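Long-range contacts in aminotransferase class-III (Ochrobactrum anthropi, PDB 5GHG), which probably catalyses pyridoxal-phosphate-dependent transfer of an amino group between amines and carbonyl compounds, as an omega-transaminase of the class-III aminotransferase family: residues B[255-260]-B[271-276]; B[198-203]-B[235-240]. The protein carries 1 engineered substitution. One frame throughout, in Å; residues are numbered along the deposited sequence.

Contact 1 (B[255-260]-B[271-276]). With PMP (4'-deoxy-4'-aminopyridoxal-5'-phosphate), chain C.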
loop_
_atom_site.group_PDB
_atom_site.type_symbol
_atom_site.label_atom_id
_atom_site.label_comp_id
_atom_site.label_asym_id
_atom_site.label_seq_id
_atom_site.Cartn_x
_atom_site.Cartn_y
_atom_site.Cartn_z
ATOM N N LEU B 255 17.472 -16.164 2.063
ATOM C CA LEU B 255 17.000 -15.693 3.359
ATOM C C LEU B 255 16.510 -14.247 3.221
ATOM O O LEU B 255 17.281 -13.366 2.838
ATOM C CB LEU B 255 18.095 -15.760 4.419
ATOM C CG LEU B 255 17.735 -15.141 5.764
ATOM C CD1 LEU B 255 16.529 -15.836 6.382
ATOM C CD2 LEU B 255 18.929 -15.197 6.686
ATOM N N ILE B 256 15.239 -14.024 3.533
ATOM C CA ILE B 256 14.641 -12.698 3.581
ATOM C C ILE B 256 14.506 -12.295 5.048
ATOM O O ILE B 256 13.803 -12.964 5.807
ATOM C CB ILE B 256 13.255 -12.670 2.912
ATOM C CG1 ILE B 256 13.320 -13.168 1.464
ATOM C CG2 ILE B 256 12.651 -11.255 2.950
ATOM C CD1 ILE B 256 11.957 -13.529 0.921
ATOM N N ALA B 257 15.179 -11.217 5.448
ATOM C CA ALA B 257 15.020 -10.667 6.778
ATOM C C ALA B 257 13.975 -9.548 6.709
ATOM O O ALA B 257 14.198 -8.527 6.054
ATOM C CB ALA B 257 16.349 -10.138 7.326
ATOM N N ASP B 258 12.854 -9.746 7.388
ATOM C CA ASP B 258 11.814 -8.728 7.477
ATOM C C ASP B 258 12.129 -7.847 8.686
ATOM O O ASP B 258 11.797 -8.197 9.821
ATOM C CB ASP B 258 10.435 -9.367 7.604
ATOM C CG ASP B 258 9.309 -8.339 7.533
ATOM O OD1 ASP B 258 9.577 -7.159 7.825
ATOM O OD2 ASP B 258 8.175 -8.713 7.171
ATOM N N GLU B 259 12.774 -6.711 8.437
ATOM C CA GLU B 259 13.199 -5.787 9.491
ATOM C C GLU B 259 12.255 -4.603 9.645
ATOM O O GLU B 259 12.663 -3.557 10.136
ATOM C CB GLU B 259 14.617 -5.291 9.224
ATOM C CG GLU B 259 15.642 -6.394 9.193
ATOM C CD GLU B 259 16.565 -6.361 10.378
ATOM O OE1 GLU B 259 16.250 -5.656 11.381
ATOM O OE2 GLU B 259 17.612 -7.035 10.307
ATOM N N VAL B 260 11.002 -4.752 9.221
ATOM C CA VAL B 260 10.067 -3.638 9.253
ATOM C C VAL B 260 9.943 -3.083 10.680
ATOM O O VAL B 260 9.921 -1.873 10.883
ATOM C CB VAL B 260 8.717 -4.080 8.656
ATOM C CG1 VAL B 260 7.575 -3.147 9.055
ATOM C CG2 VAL B 260 8.835 -4.144 7.131
ATOM N N PHE B 271 20.193 -2.983 13.170
ATOM C CA PHE B 271 19.284 -3.967 12.591
ATOM C C PHE B 271 19.209 -5.227 13.438
ATOM O O PHE B 271 20.203 -5.653 14.043
ATOM C CB PHE B 271 19.700 -4.337 11.153
ATOM C CG PHE B 271 19.475 -3.244 10.160
ATOM C CD1 PHE B 271 18.196 -2.997 9.677
ATOM C CD2 PHE B 271 20.520 -2.450 9.721
ATOM C CE1 PHE B 271 17.963 -1.965 8.771
ATOM C CE2 PHE B 271 20.299 -1.429 8.804
ATOM C CZ PHE B 271 19.016 -1.186 8.338
ATOM N N GLY B 272 18.025 -5.831 13.479
ATOM C CA GLY B 272 17.864 -7.091 14.175
ATOM C C GLY B 272 18.747 -8.181 13.594
ATOM O O GLY B 272 19.128 -9.124 14.296
ATOM N N SER B 273 19.083 -8.067 12.314
ATOM C CA SER B 273 19.981 -9.036 11.703
ATOM C C SER B 273 21.343 -9.042 12.390
ATOM O O SER B 273 21.982 -10.095 12.501
ATOM C CB SER B 273 20.138 -8.744 10.213
ATOM O OG SER B 273 18.985 -9.146 9.502
ATOM N N GLN B 274 21.805 -7.881 12.840
ATOM C CA GLN B 274 23.071 -7.835 13.577
ATOM C C GLN B 274 22.907 -8.447 14.950
ATOM O O GLN B 274 23.752 -9.241 15.387
ATOM C CB GLN B 274 23.585 -6.403 13.681
ATOM C CG GLN B 274 23.763 -5.747 12.322
ATOM C CD GLN B 274 23.947 -4.232 12.408
ATOM O OE1 GLN B 274 23.051 -3.506 12.850
ATOM N NE2 GLN B 274 25.094 -3.754 11.947
ATOM N N THR B 275 21.794 -8.129 15.630
ATOM C CA THR B 275 21.552 -8.662 16.964
ATOM C C THR B 275 21.547 -10.181 16.972
ATOM O O THR B 275 22.026 -10.805 17.922
ATOM C CB THR B 275 20.230 -8.126 17.527
ATOM O OG1 THR B 275 20.273 -6.704 17.549
ATOM C CG2 THR B 275 19.993 -8.630 18.945
ATOM N N PHE B 276 20.995 -10.796 15.931
ATOM C CA PHE B 276 20.828 -12.238 15.882
ATOM C C PHE B 276 21.773 -12.929 14.903
ATOM O O PHE B 276 21.606 -14.105 14.630
ATOM C CB PHE B 276 19.371 -12.570 15.572
ATOM C CG PHE B 276 18.447 -12.231 16.704
ATOM C CD1 PHE B 276 18.305 -13.099 17.781
ATOM C CD2 PHE B 276 17.790 -11.015 16.744
ATOM C CE1 PHE B 276 17.479 -12.769 18.849
ATOM C CE2 PHE B 276 16.963 -10.690 17.818
ATOM C CZ PHE B 276 16.813 -11.560 18.852
HETATM N N1 PMP C . 6.379 -6.802 8.154
HETATM C C2 PMP C . 6.351 -6.594 9.498
HETATM C C2A PMP C . 7.340 -7.319 10.362
HETATM C C3 PMP C . 5.392 -5.744 10.090
HETATM O O3 PMP C . 5.365 -5.645 11.458
HETATM C C4 PMP C . 4.462 -5.050 9.260
HETATM C C4A PMP C . 3.448 -4.053 9.793
HETATM N N4A PMP C . 2.826 -4.421 11.039
HETATM C C5 PMP C . 4.540 -5.282 7.861
HETATM C C6 PMP C . 5.528 -6.098 7.333
HETATM C C5A PMP C . 3.591 -4.643 6.892
HETATM O O4P PMP C . 3.831 -3.235 6.818
HETATM P P PMP C . 2.603 -2.247 6.364
HETATM O O1P PMP C . 1.999 -2.783 5.117
HETATM O O2P PMP C . 3.283 -0.902 6.178
HETATM O O3P PMP C . 1.564 -2.228 7.463
#

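Contact 2 (B[198-203]-B[235-240])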
loop_
_atom_site.group_PDB
_atom_site.type_symbol
_atom_site.label_atom_id
_atom_site.label_comp_id
_atom_site.label_asym_id
_atom_site.label_seq_id
_atom_site.Cartn_x
_atom_site.Cartn_y
_atom_site.Cartn_z
ATOM N N GLN B 198 17.591 -27.317 22.619
ATOM C CA GLN B 198 17.010 -28.493 21.994
ATOM C C GLN B 198 15.803 -28.098 21.149
ATOM O O GLN B 198 15.595 -28.627 20.057
ATOM C CB GLN B 198 16.616 -29.529 23.054
ATOM C CG GLN B 198 15.950 -30.789 22.510
ATOM C CD GLN B 198 16.777 -31.531 21.476
ATOM O OE1 GLN B 198 16.254 -32.009 20.443
ATOM N NE2 GLN B 198 18.060 -31.634 21.727
ATOM N N PHE B 199 15.006 -27.156 21.652
ATOM C CA PHE B 199 13.863 -26.656 20.898
ATOM C C PHE B 199 14.323 -26.007 19.582
ATOM O O PHE B 199 13.704 -26.197 18.543
ATOM C CB PHE B 199 13.102 -25.666 21.786
ATOM C CG PHE B 199 11.998 -24.935 21.107
ATOM C CD1 PHE B 199 10.918 -25.625 20.554
ATOM C CD2 PHE B 199 12.001 -23.545 21.058
ATOM C CE1 PHE B 199 9.883 -24.933 19.955
ATOM C CE2 PHE B 199 10.957 -22.862 20.453
ATOM C CZ PHE B 199 9.912 -23.547 19.911
ATOM N N ALA B 200 15.428 -25.271 19.625
ATOM C CA ALA B 200 15.976 -24.686 18.409
ATOM C C ALA B 200 16.420 -25.765 17.432
ATOM O O ALA B 200 16.174 -25.673 16.217
ATOM C CB ALA B 200 17.130 -23.761 18.750
ATOM N N THR B 201 17.085 -26.794 17.939
ATOM C CA THR B 201 17.447 -27.925 17.097
ATOM C C THR B 201 16.212 -28.557 16.474
ATOM O O THR B 201 16.194 -28.860 15.271
ATOM C CB THR B 201 18.248 -28.946 17.917
ATOM O OG1 THR B 201 19.525 -28.399 18.219
ATOM C CG2 THR B 201 18.423 -30.264 17.150
ATOM N N ARG B 202 15.155 -28.763 17.267
ATOM C CA ARG B 202 13.953 -29.372 16.718
ATOM C C ARG B 202 13.323 -28.484 15.632
ATOM O O ARG B 202 12.813 -28.997 14.630
ATOM C CB ARG B 202 12.926 -29.666 17.817
ATOM C CG ARG B 202 11.594 -30.137 17.257
ATOM C CD ARG B 202 10.693 -30.808 18.293
ATOM N NE ARG B 202 10.238 -29.890 19.342
ATOM C CZ ARG B 202 9.141 -29.152 19.278
ATOM N NH1 ARG B 202 8.794 -28.374 20.308
ATOM N NH2 ARG B 202 8.386 -29.179 18.188
ATOM N N LEU B 203 13.329 -27.165 15.824
ATOM C CA LEU B 203 12.750 -26.282 14.815
ATOM C C LEU B 203 13.530 -26.345 13.501
ATOM O O LEU B 203 12.935 -26.351 12.418
ATOM C CB LEU B 203 12.708 -24.830 15.320
ATOM C CG LEU B 203 11.708 -24.507 16.425
ATOM C CD1 LEU B 203 12.110 -23.240 17.157
ATOM C CD2 LEU B 203 10.325 -24.371 15.854
ATOM N N VAL B 235 10.804 -13.771 20.856
ATOM C CA VAL B 235 12.260 -13.813 20.720
ATOM C C VAL B 235 12.621 -15.272 20.475
ATOM O O VAL B 235 12.194 -16.149 21.238
ATOM C CB VAL B 235 12.964 -13.249 21.965
ATOM C CG1 VAL B 235 14.469 -13.269 21.790
ATOM C CG2 VAL B 235 12.456 -11.830 22.274
ATOM N N PRO B 236 13.375 -15.578 19.422
ATOM C CA PRO B 236 13.670 -16.982 19.113
ATOM C C PRO B 236 14.652 -17.531 20.134
ATOM O O PRO B 236 15.381 -16.773 20.778
ATOM C CB PRO B 236 14.293 -16.914 17.715
ATOM C CG PRO B 236 14.942 -15.545 17.665
ATOM C CD PRO B 236 14.024 -14.642 18.484
ATOM N N PRO B 237 14.685 -18.853 20.311
ATOM C CA PRO B 237 15.618 -19.423 21.280
ATOM C C PRO B 237 17.053 -19.243 20.816
ATOM O O PRO B 237 17.339 -19.018 19.635
ATOM C CB PRO B 237 15.203 -20.900 21.335
ATOM C CG PRO B 237 14.564 -21.156 20.028
ATOM C CD PRO B 237 13.903 -19.884 19.621
ATOM N N LYS B 238 17.978 -19.302 21.766
ATOM C CA LYS B 238 19.368 -19.206 21.383
ATOM C C LYS B 238 19.736 -20.377 20.469
ATOM O O LYS B 238 19.251 -21.507 20.651
ATOM C CB LYS B 238 20.282 -19.158 22.615
ATOM C CG LYS B 238 20.039 -20.210 23.655
ATOM C CD LYS B 238 21.071 -20.062 24.788
ATOM C CE LYS B 238 21.015 -21.221 25.803
ATOM N NZ LYS B 238 19.774 -21.185 26.627
ATOM N N THR B 239 20.564 -20.081 19.465
ATOM C CA THR B 239 21.049 -20.964 18.417
ATOM C C THR B 239 20.046 -21.153 17.286
ATOM O O THR B 239 20.391 -21.760 16.267
ATOM C CB THR B 239 21.495 -22.363 18.924
ATOM O OG1 THR B 239 20.359 -23.163 19.281
ATOM C CG2 THR B 239 22.447 -22.224 20.118
ATOM N N TYR B 240 18.822 -20.633 17.412
ATOM C CA TYR B 240 17.828 -20.818 16.357
ATOM C C TYR B 240 18.329 -20.302 15.011
ATOM O O TYR B 240 18.323 -21.029 14.006
ATOM C CB TYR B 240 16.532 -20.095 16.732
ATOM C CG TYR B 240 15.498 -20.057 15.626
ATOM C CD1 TYR B 240 14.630 -21.128 15.425
ATOM C CD2 TYR B 240 15.374 -18.942 14.801
ATOM C CE1 TYR B 240 13.662 -21.089 14.458
ATOM C CE2 TYR B 240 14.382 -18.884 13.813
ATOM C CZ TYR B 240 13.536 -19.958 13.642
ATOM O OH TYR B 240 12.554 -19.956 12.670
#

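Contact 1 (B[255-260]-B[271-276])
A single carboxylate, that of Glu-259, takes three hydrogen bonds from the first turn of helix 272-275, two of them on one oxygen. The contact joins the end of strand 254-258 to the helix that follows it in a beta-alpha-beta unit of the sheet that also holds strands 219-224 and 282-285 of this PLP-dependent aminotransferase. OE1 receives Gly-272 N at 2.8 Å through its syn lone pair. OE2 receives Ser-273 N at 2.7 Å, again on the syn side but 20° out of the carboxylate plane. It also receives Ser-273 OG at 2.6 Å, nearly along its C-O bond. With both oxygens engaged, the group's rotation is fixed, and the two amide N-H groups at the helix N-terminus would probably stabilise its negative charge. The bend at chi2 (-110°) turns the carboxylate across the helix start, where OE1 lies at the edge of the Phe-271 ring, near its plane. Every residue that touches here is buried, and Leu-283 of the next strand packs on both Glu-259 and Phe-271.

Directions alternate from Ala-257 to Glu-259. Ala-257 and Glu-259 point at the helix, whereas Asp-258 between them points away. CG of Asp-258 lies anti to the backbone N (chi1 -173°), which carries OD2 to 2.8 Å from N1 of the PMP pyridine ring. His-152 ND1 and Asn-122 ND2 bond to the same OD2. OD1 accepts Val-260 N in an Asx turn, and Val-260 packs on the cofactor, its CG1 3.5 Å from PMP C3. On the helix side, the CB of Ala-257 rests 3.6 Å from Ser-273 OG.

Contact 2 (B[198-203]-B[235-240])
Pro-237 sets its ring across the Phe-199 side chain at about a right angle, CG lying 3.7 Å from Phe-199 CD2 in an oblique approach. The same CG reaches Ala-200 CB at 3.9 Å, so one proline carbon serves two successive helix residues. Ala-200 points at the type II turn running from Pro-237 to Tyr-240, which is closed by Tyr-240 N to Pro-237 O. The single methyl of Ala-200 lets the turn come close: the CA atoms of Ala-200 and Tyr-240 are 4.8 Å apart, and Ala-200 CB stands 3.6 Å from Lys-238 O. One turn on, Leu-203 bridges two rings. Within the helix its CD1 lies over one face of Phe-199, 3.5 Å above the plane and displaced toward the rim; across the contact CD1 meets Tyr-240 CD1 at 3.7 Å, while CB lies at the Tyr-240 ring edge. A chi1 of 172° swings the Tyr-240 ring away from its own N and lays it across the Leu-203 side chain at about a right angle; its OH bonds to Arg-147 NH1. Lys-243 NZ bonds to both Thr-201 OG1 and Thr-239 OG1. The contact thus seats helix 196-214 against the turn that leads from strand 219-224 into helix 240-250.

How the contacts relate
Contact 2 closes before contact 1 opens along the chain, and helix 240-250 with strand 254-258 carries the chain from one to the other. Their centres are 16 Å apart, yet they touch through side chains: Phe-276 CE1 meets Pro-236 CG at 3.9 Å, and Phe-276 CZ lies 4.1 Å from Val-235 CG1. Leu-255 gives an indirect link, packing on Trp-241 and Gln-245 of the helix that begins at Tyr-240. They differ in depth and in distance from the cofactor. Contact 1 supplies two PMP-pocket residues; its centre lies about 11 Å, and that of contact 2 about 20 Å, from the centre of the chain, with the Tyr-240 side chain about 14 Å from PMP.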